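Local coordinates for DUF3828 domain-containing protein (Bacteroides thetaiotaomicron, PDB 3KZT) that is of unknown function but is probably made with a lipoprotein-type signal, consistent with a lipid-attached protein of the bacterial envelope, at residues 12-15 against 16-20; 52-55 against 56-59. One frame throughout, in Å; residues are numbered along the deposited sequence.

Contact 1: 12-15 against 16-20; sequences DVQA and NVSDS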
loop_
_atom_site.group_PDB
_atom_site.type_symbol
_atom_site.label_atom_id
_atom_site.label_comp_id
_atom_site.label_asym_id
_atom_site.label_seq_id
_atom_site.Cartn_x
_atom_site.Cartn_y
_atom_site.Cartn_z
ATOM N N ASP A 12 -5.243 39.834 -3.283
ATOM C CA ASP A 12 -5.024 38.848 -2.181
ATOM C C ASP A 12 -4.147 37.642 -2.596
ATOM O O ASP A 12 -4.644 36.533 -2.817
ATOM C CB ASP A 12 -6.354 38.416 -1.521
ATOM C CG ASP A 12 -6.167 37.907 -0.052
ATOM O OD1 ASP A 12 -5.020 37.555 0.364
ATOM O OD2 ASP A 12 -7.181 37.869 0.684
ATOM N N VAL A 13 -2.838 37.887 -2.674
ATOM C CA VAL A 13 -1.868 36.871 -3.091
ATOM C C VAL A 13 -1.787 35.698 -2.101
ATOM O O VAL A 13 -1.865 34.546 -2.516
ATOM C CB VAL A 13 -0.446 37.487 -3.311
ATOM C CG1 VAL A 13 0.588 36.399 -3.588
ATOM C CG2 VAL A 13 -0.470 38.484 -4.459
ATOM N N GLN A 14 -1.663 36.003 -0.808
ATOM C CA GLN A 14 -1.502 34.967 0.229
ATOM C C GLN A 14 -2.672 33.982 0.307
ATOM O O GLN A 14 -2.441 32.773 0.445
ATOM C CB GLN A 14 -1.239 35.603 1.615
ATOM C CG GLN A 14 -1.057 34.610 2.789
ATOM C CD GLN A 14 -0.014 33.528 2.504
ATOM O OE1 GLN A 14 1.030 33.798 1.908
ATOM N NE2 GLN A 14 -0.307 32.298 2.920
ATOM N N ALA A 15 -3.905 34.498 0.205
ATOM C CA ALA A 15 -5.116 33.655 0.217
ATOM C C ALA A 15 -5.177 32.772 -1.026
ATOM O O ALA A 15 -5.424 31.575 -0.901
ATOM C CB ALA A 15 -6.400 34.516 0.335
ATOM N N ASN A 16 -4.949 33.371 -2.210
ATOM C CA ASN A 16 -4.877 32.617 -3.505
ATOM C C ASN A 16 -3.802 31.520 -3.468
ATOM O O ASN A 16 -4.056 30.386 -3.876
ATOM C CB ASN A 16 -4.554 33.563 -4.695
ATOM C CG ASN A 16 -5.698 34.529 -5.038
ATOM O OD1 ASN A 16 -6.859 34.243 -4.816
ATOM N ND2 ASN A 16 -5.345 35.682 -5.594
ATOM N N VAL A 17 -2.622 31.874 -2.959
ATOM C CA VAL A 17 -1.483 30.953 -2.876
ATOM C C VAL A 17 -1.715 29.787 -1.909
ATOM O O VAL A 17 -1.541 28.633 -2.297
ATOM C CB VAL A 17 -0.161 31.707 -2.505
ATOM C CG1 VAL A 17 0.933 30.731 -2.148
ATOM C CG2 VAL A 17 0.278 32.576 -3.665
ATOM N N SER A 18 -2.116 30.093 -0.674
ATOM C CA SER A 18 -2.359 29.045 0.349
ATOM C C SER A 18 -3.566 28.133 0.006
ATOM O O SER A 18 -3.506 26.922 0.260
ATOM C CB SER A 18 -2.512 29.657 1.745
ATOM O OG SER A 18 -3.568 30.562 1.773
ATOM N N ASP A 19 -4.640 28.712 -0.563
ATOM C CA ASP A 19 -5.770 27.908 -1.113
ATOM C C ASP A 19 -5.317 26.995 -2.242
ATOM O O ASP A 19 -5.665 25.819 -2.251
ATOM C CB ASP A 19 -6.918 28.796 -1.647
ATOM C CG ASP A 19 -7.774 29.389 -0.556
ATOM O OD1 ASP A 19 -7.790 28.862 0.581
ATOM O OD2 ASP A 19 -8.461 30.389 -0.841
ATOM N N SER A 20 -4.553 27.542 -3.198
ATOM C CA SER A 20 -4.009 26.735 -4.307
ATOM C C SER A 20 -3.099 25.614 -3.803
ATOM O O SER A 20 -3.227 24.467 -4.253
ATOM C CB SER A 20 -3.284 27.608 -5.338
ATOM O OG SER A 20 -4.202 28.502 -5.950
#
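Ser18 folds back on Gln14 one turn earlier, and its side chain can be followed atom by atom. CB lies 3.4 Å from Gln14 O and also meets the amide end of Gln14, whose NE2 comes within 3.6 Å of Ser18 CB. From there OG swings between the backbone N and the carbonyl carbon of its own residue (chi1 59°), which turns it back toward the N-terminal end of the helix to donate to Gln14 O at 2.8 Å. That oxygen already accepts from Ser18 N, and the two donors reach it from opposite faces of the carbonyl plane, so one serine grips one acceptor twice. Gln14 itself leaves the helix with CG extended, then bends at chi2 (52°), which brings its amide over Ser18 CB without a hydrogen bond to the serine. These residues form the first two turns of helix 13-41. Asp12 is its N-cap: OD1 accepts from Ala15 N at 3.3 Å, the N-H coming from above the carboxylate plane, and the negative charge probably also suits the positive end of the helix dipole. The main-chain oxygen of Asp12 takes the N-H of Asn16, and Asp19 N closes on Ala15 O in the same i to i+4 pattern. Along another flank the two valines run alongside each other in parallel, with CG1 of Val13 and CG2 of Val17 3.8 Å apart; the same turn is bonded through the main chain, Val17 N to Val13 O at 2.8 Å. The side chain of Asn16 runs back over Asp12, and its ND2 makes a weak hydrogen bond to Ala11 O, just ahead of the cap. Farther on, Ser20 repeats the double grip, OG and N both donating to Asn16 O from opposite faces.

Contact 2: 52-55 against 56-59; sequences LGDS and IKQK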
loop_
_atom_site.group_PDB
_atom_site.type_symbol
_atom_site.label_atom_id
_atom_site.label_comp_id
_atom_site.label_asym_id
_atom_site.label_seq_id
_atom_site.Cartn_x
_atom_site.Cartn_y
_atom_site.Cartn_z
ATOM N N LEU A 52 -11.080 -6.390 -6.915
ATOM C CA LEU A 52 -10.662 -5.248 -6.098
ATOM C C LEU A 52 -10.133 -4.113 -6.958
ATOM O O LEU A 52 -10.434 -2.952 -6.682
ATOM C CB LEU A 52 -9.618 -5.635 -5.042
ATOM C CG LEU A 52 -9.365 -4.558 -3.951
ATOM C CD1 LEU A 52 -10.560 -4.363 -3.021
ATOM C CD2 LEU A 52 -8.152 -4.879 -3.144
ATOM N N GLY A 53 -9.319 -4.448 -7.970
ATOM C CA GLY A 53 -8.811 -3.466 -8.919
ATOM C C GLY A 53 -9.925 -2.684 -9.591
ATOM O O GLY A 53 -9.853 -1.455 -9.688
ATOM N N ASP A 54 -10.964 -3.393 -10.035
ATOM C CA ASP A 54 -12.145 -2.742 -10.632
ATOM C C ASP A 54 -12.930 -1.949 -9.591
ATOM O O ASP A 54 -13.328 -0.849 -9.889
ATOM C CB ASP A 54 -13.050 -3.755 -11.352
ATOM C CG ASP A 54 -12.380 -4.382 -12.582
ATOM O OD1 ASP A 54 -11.479 -3.750 -13.199
ATOM O OD2 ASP A 54 -12.767 -5.526 -12.932
ATOM N N SER A 55 -13.115 -2.501 -8.370
ATOM C CA SER A 55 -13.782 -1.759 -7.239
ATOM C C SER A 55 -13.098 -0.425 -6.938
ATOM O O SER A 55 -13.765 0.595 -6.776
ATOM C CB SER A 55 -13.786 -2.582 -5.941
ATOM O OG SER A 55 -14.460 -3.810 -6.089
ATOM N N ILE A 56 -11.767 -0.454 -6.880
ATOM C CA ILE A 56 -10.953 0.742 -6.635
ATOM C C ILE A 56 -11.084 1.753 -7.793
ATOM O O ILE A 56 -11.225 2.956 -7.547
ATOM C CB ILE A 56 -9.467 0.366 -6.383
ATOM C CG1 ILE A 56 -9.331 -0.379 -5.045
ATOM C CG2 ILE A 56 -8.585 1.604 -6.342
ATOM C CD1 ILE A 56 -8.072 -1.185 -4.949
ATOM N N LYS A 57 -11.061 1.256 -9.039
ATOM C CA LYS A 57 -11.286 2.113 -10.232
ATOM C C LYS A 57 -12.694 2.726 -10.238
ATOM O O LYS A 57 -12.856 3.890 -10.600
ATOM C CB LYS A 57 -11.025 1.340 -11.545
ATOM C CG LYS A 57 -9.557 1.019 -11.776
ATOM C CD LYS A 57 -9.344 -0.139 -12.768
ATOM C CE LYS A 57 -9.645 0.241 -14.204
ATOM N NZ LYS A 57 -9.498 -0.942 -15.140
ATOM N N GLN A 58 -13.695 1.952 -9.816
ATOM C CA GLN A 58 -15.089 2.470 -9.676
ATOM C C GLN A 58 -15.169 3.602 -8.604
ATOM O O GLN A 58 -15.925 4.571 -8.785
ATOM C CB GLN A 58 -16.073 1.328 -9.329
ATOM C CG GLN A 58 -16.188 0.184 -10.416
ATOM C CD GLN A 58 -17.250 0.386 -11.474
ATOM O OE1 GLN A 58 -17.771 1.498 -11.679
ATOM N NE2 GLN A 58 -17.572 -0.701 -12.182
ATOM N N LYS A 59 -14.362 3.477 -7.529
ATOM C CA LYS A 59 -14.336 4.469 -6.441
ATOM C C LYS A 59 -13.605 5.755 -6.833
ATOM O O LYS A 59 -14.161 6.860 -6.692
ATOM C CB LYS A 59 -13.682 3.869 -5.174
ATOM C CG LYS A 59 -13.602 4.845 -3.972
ATOM C CD LYS A 59 -13.344 4.127 -2.656
ATOM C CE LYS A 59 -13.276 5.123 -1.498
ATOM N NZ LYS A 59 -14.536 5.908 -1.362
HETATM O O HOH W 1 -8.803 -3.704 -15.252
HETATM O O HOH W 2 -12.707 -1.375 -14.211
#
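Leu52 and Ile56 cross obliquely one helical turn apart, the CD1 methyl of Ile56 resting against Leu52 CG at 3.7 Å and more loosely against the CD2 branch. The isoleucine reaches back because CG1 stands opposite its own carbonyl carbon (chi1 -68°) and the chain then runs on extended to CD1, passing over Leu52 O, which lies 3.2 Å from Ile56 CG1. The same turn is also bonded through the main chain, Ile56 N donating to Leu52 O at 2.8 Å. Both residues are buried: Ile56 also packs on Phe34 and Ala37 of helix 13-41, while Leu52 meets Leu52 of the second subunit, so this face of the amphipathic helix 47-60 serves the fold and the dimer together. Asp54 and Lys57 are set differently, their side chains extending abreast in a common direction. Lys57 lays its CG and CD over Gly53 O and bends at chi3 (72°), which carries NZ round toward the carboxylate. The resulting i to i+3 salt bridge is long, Asp54 OD1 to Lys57 NZ measuring 3.9 Å, and two waters flank the pair, one on either side, each bridging the two groups. One accepts from Lys57 NZ at 2.9 Å and donates weakly to Asp54 OD1; the other reverses the balance, donating to Asp54 OD1 at 2.9 Å and accepting weakly from Lys57 NZ. The waters thus supplement a long direct pair, although the aliphatic part of the lysine is buried against Tyr38 of helix 13-41 and Val69 of helix 63-75. Gln58 drapes CG across Asp54 O, 3.1 Å away, before its chain turns off at chi2. The hydroxyl of Ser55 bonds back to Ala51 O, and the residue packs on Glu48 of the second subunit.

In the fold
Contact 1 spans the cap and first turns of helix 13-41, and contact 2 lies within helix 47-60, the next in the chain; their centres are about 35 Å apart and they do not touch. Contact 1 is a surface contact, its centre about 26 Å from the centre of the chain: the N-cap marks the helix start, and the serine hydroxyls bond to main-chain carbonyls as can happen anywhere along a helix. Contact 2 is partly buried, its centre about 12 Å from that of the chain, and combines an apolar face with a hydrated ion pair. The helix that begins at contact 1 returns at contact 2 as a packing partner, through a later part of its length.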